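Local atomic coordinates of acyl-coenzyme A oxidase acox-1.1 (Caenorhabditis elegans, PDB entry 5K3H), a protein that catalyses the FAD-dependent desaturation of acyl-CoA to trans-2-enoyl-CoA, the first step of peroxisomal beta-oxidation, passing the electrons to oxygen to give hydrogen peroxide. Residues F176-P181 with Y258-T263. Residues are numbered along the deposited sequence; the frame is centred on the assembly and turned at random.
Sequences FVLHTP and YRIPRT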
loop_
_atom_site.group_PDB
_atom_site.type_symbol
_atom_site.label_atom_id
_atom_site.label_comp_id
_atom_site.label_asym_id
_atom_site.label_seq_id
_atom_site.Cartn_x
_atom_site.Cartn_y
_atom_site.Cartn_z
ATOM N N PHE B 176 18.520 -38.978 -13.180
ATOM C CA PHE B 176 17.229 -38.494 -12.692
ATOM C C PHE B 176 16.406 -37.954 -13.851
ATOM O O PHE B 176 16.938 -37.246 -14.715
ATOM C CB PHE B 176 17.409 -37.433 -11.604
ATOM C CG PHE B 176 17.874 -38.014 -10.303
ATOM C CD1 PHE B 176 16.964 -38.580 -9.423
ATOM C CD2 PHE B 176 19.218 -38.072 -10.002
ATOM C CE1 PHE B 176 17.372 -39.149 -8.242
ATOM C CE2 PHE B 176 19.643 -38.642 -8.828
ATOM C CZ PHE B 176 18.713 -39.179 -7.935
ATOM N N VAL B 177 15.125 -38.329 -13.889
ATOM C CA VAL B 177 14.189 -37.857 -14.908
ATOM C C VAL B 177 13.304 -36.825 -14.219
ATOM O O VAL B 177 12.510 -37.173 -13.345
ATOM C CB VAL B 177 13.344 -39.005 -15.486
ATOM C CG1 VAL B 177 12.176 -38.469 -16.267
ATOM C CG2 VAL B 177 14.168 -39.976 -16.328
ATOM N N LEU B 178 13.443 -35.550 -14.581
ATOM C CA LEU B 178 12.644 -34.483 -13.988
ATOM C C LEU B 178 11.358 -34.349 -14.783
ATOM O O LEU B 178 11.374 -34.448 -16.016
ATOM C CB LEU B 178 13.411 -33.161 -13.995
ATOM C CG LEU B 178 14.348 -32.786 -12.830
ATOM C CD1 LEU B 178 15.122 -33.958 -12.292
ATOM C CD2 LEU B 178 15.341 -31.733 -13.320
ATOM N N HIS B 179 10.233 -34.161 -14.085
ATOM C CA HIS B 179 8.985 -34.074 -14.828
ATOM C C HIS B 179 7.990 -33.125 -14.177
ATOM O O HIS B 179 7.841 -33.095 -12.951
ATOM C CB HIS B 179 8.339 -35.449 -14.983
ATOM C CG HIS B 179 7.246 -35.474 -15.998
ATOM N ND1 HIS B 179 7.451 -35.144 -17.319
ATOM C CD2 HIS B 179 5.928 -35.760 -15.880
ATOM C CE1 HIS B 179 6.309 -35.231 -17.975
ATOM N NE2 HIS B 179 5.369 -35.603 -17.125
ATOM N N THR B 180 7.287 -32.375 -15.013
ATOM C CA THR B 180 6.218 -31.496 -14.554
ATOM C C THR B 180 4.892 -32.099 -15.005
ATOM O O THR B 180 4.500 -31.937 -16.174
ATOM C CB THR B 180 6.405 -30.087 -15.122
ATOM O OG1 THR B 180 7.692 -29.600 -14.733
ATOM C CG2 THR B 180 5.339 -29.134 -14.613
ATOM N N PRO B 181 4.189 -32.841 -14.144
ATOM C CA PRO B 181 3.030 -33.593 -14.637
ATOM C C PRO B 181 1.838 -32.725 -15.002
ATOM O O PRO B 181 1.126 -33.066 -15.951
ATOM C CB PRO B 181 2.713 -34.550 -13.481
ATOM C CG PRO B 181 3.329 -33.972 -12.287
ATOM C CD PRO B 181 4.545 -33.207 -12.759
ATOM N N TYR B 258 12.885 -34.777 -18.355
ATOM C CA TYR B 258 14.193 -34.161 -18.584
ATOM C C TYR B 258 15.264 -34.857 -17.754
ATOM O O TYR B 258 15.189 -34.860 -16.522
ATOM C CB TYR B 258 14.122 -32.677 -18.229
ATOM C CG TYR B 258 15.347 -31.844 -18.535
ATOM C CD1 TYR B 258 15.625 -31.414 -19.824
ATOM C CD2 TYR B 258 16.214 -31.473 -17.516
ATOM C CE1 TYR B 258 16.745 -30.632 -20.091
ATOM C CE2 TYR B 258 17.328 -30.703 -17.762
ATOM C CZ TYR B 258 17.593 -30.282 -19.048
ATOM O OH TYR B 258 18.712 -29.509 -19.275
ATOM N N ARG B 259 16.296 -35.380 -18.424
ATOM C CA ARG B 259 17.274 -36.279 -17.812
ATOM C C ARG B 259 18.565 -35.562 -17.425
ATOM O O ARG B 259 19.161 -34.849 -18.243
ATOM C CB ARG B 259 17.592 -37.431 -18.762
ATOM C CG ARG B 259 16.423 -38.368 -18.957
ATOM C CD ARG B 259 16.733 -39.570 -19.859
ATOM N NE ARG B 259 15.625 -40.513 -19.765
ATOM C CZ ARG B 259 15.640 -41.631 -19.042
ATOM N NH1 ARG B 259 16.727 -41.996 -18.366
ATOM N NH2 ARG B 259 14.553 -42.390 -19.008
ATOM N N ILE B 260 18.997 -35.769 -16.179
ATOM C CA ILE B 260 20.257 -35.240 -15.654
ATOM C C ILE B 260 21.010 -36.384 -14.968
ATOM O O ILE B 260 20.380 -37.365 -14.517
ATOM C CB ILE B 260 20.025 -34.042 -14.707
ATOM C CG1 ILE B 260 19.228 -34.447 -13.466
ATOM C CG2 ILE B 260 19.314 -32.905 -15.424
ATOM C CD1 ILE B 260 19.002 -33.304 -12.492
ATOM N N PRO B 261 22.346 -36.322 -14.896
ATOM C CA PRO B 261 23.113 -37.405 -14.260
ATOM C C PRO B 261 22.748 -37.597 -12.794
ATOM O O PRO B 261 22.248 -36.695 -12.124
ATOM C CB PRO B 261 24.570 -36.946 -14.405
ATOM C CG PRO B 261 24.560 -35.977 -15.556
ATOM C CD PRO B 261 23.212 -35.343 -15.580
ATOM N N ARG B 262 23.030 -38.802 -12.293
ATOM C CA ARG B 262 22.822 -39.087 -10.881
ATOM C C ARG B 262 23.503 -38.057 -9.990
ATOM O O ARG B 262 22.944 -37.638 -8.966
ATOM C CB ARG B 262 23.352 -40.481 -10.527
ATOM C CG ARG B 262 22.972 -40.914 -9.115
ATOM C CD ARG B 262 23.640 -42.169 -8.639
ATOM N NE ARG B 262 24.962 -41.943 -8.055
ATOM C CZ ARG B 262 26.111 -42.098 -8.705
ATOM N NH1 ARG B 262 26.108 -42.495 -9.975
ATOM N NH2 ARG B 262 27.260 -41.878 -8.077
ATOM N N THR B 263 24.716 -37.637 -10.359
ATOM C CA THR B 263 25.516 -36.761 -9.509
ATOM C C THR B 263 25.090 -35.296 -9.572
ATOM O O THR B 263 25.722 -34.466 -8.906
ATOM C CB THR B 263 26.996 -36.882 -9.883
ATOM O OG1 THR B 263 27.138 -36.680 -11.296
ATOM C CG2 THR B 263 27.547 -38.254 -9.502
#
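Phe176 and Ile260 form one of two hydrogen-bonded pairs in a short antiparallel ladder, and Leu178 and Tyr258 form the other; between them Val177 faces Arg259 as the non-hydrogen-bonded pair. Four backbone bonds join the strands, the straightest from Leu178 N to Tyr258 O (2.7 Å, 176° at the hydrogen).

Followed outward, Phe176 illustrates how an aromatic on an inner strand is packed. Its CB rests 4.0 Å from Ile260 CG1. The ring then swings beside its own backbone N (chi1 -73°), which brings CD2 to 3.8 Å from Arg262 CA and CE2 to 4.0 Å from Arg262 CG and 3.5 Å from Arg262 O, a carbonyl that, like Pro261 O, lies at the ring edge and in its plane. An alanine in place of this phenylalanine is likely to leave the start of the 3-10 turn at Arg262 without the ring that lies beside it and open a gap beside Tyr169 and Phe218. Further along the same face, the side chains of Leu178 and Ile260 meet at about a right angle, CD1 to CD1 at 3.9 Å.

On the other face, Val177 CG2 sits 3.5 Å above the centre of the Arg259 guanidinium, whose NH1 makes salt bridges to Asp170 and Glu175.

Strand 258-261 thus pairs with strand 175-179, which pairs in turn with strand 166-170, while Phe218 and Val220 of strand 211-221 pack against the face bearing Phe176, Leu178, Tyr258 and Ile260, in the beta domain, which lies in sequence between the N-terminal and C-terminal helical regions.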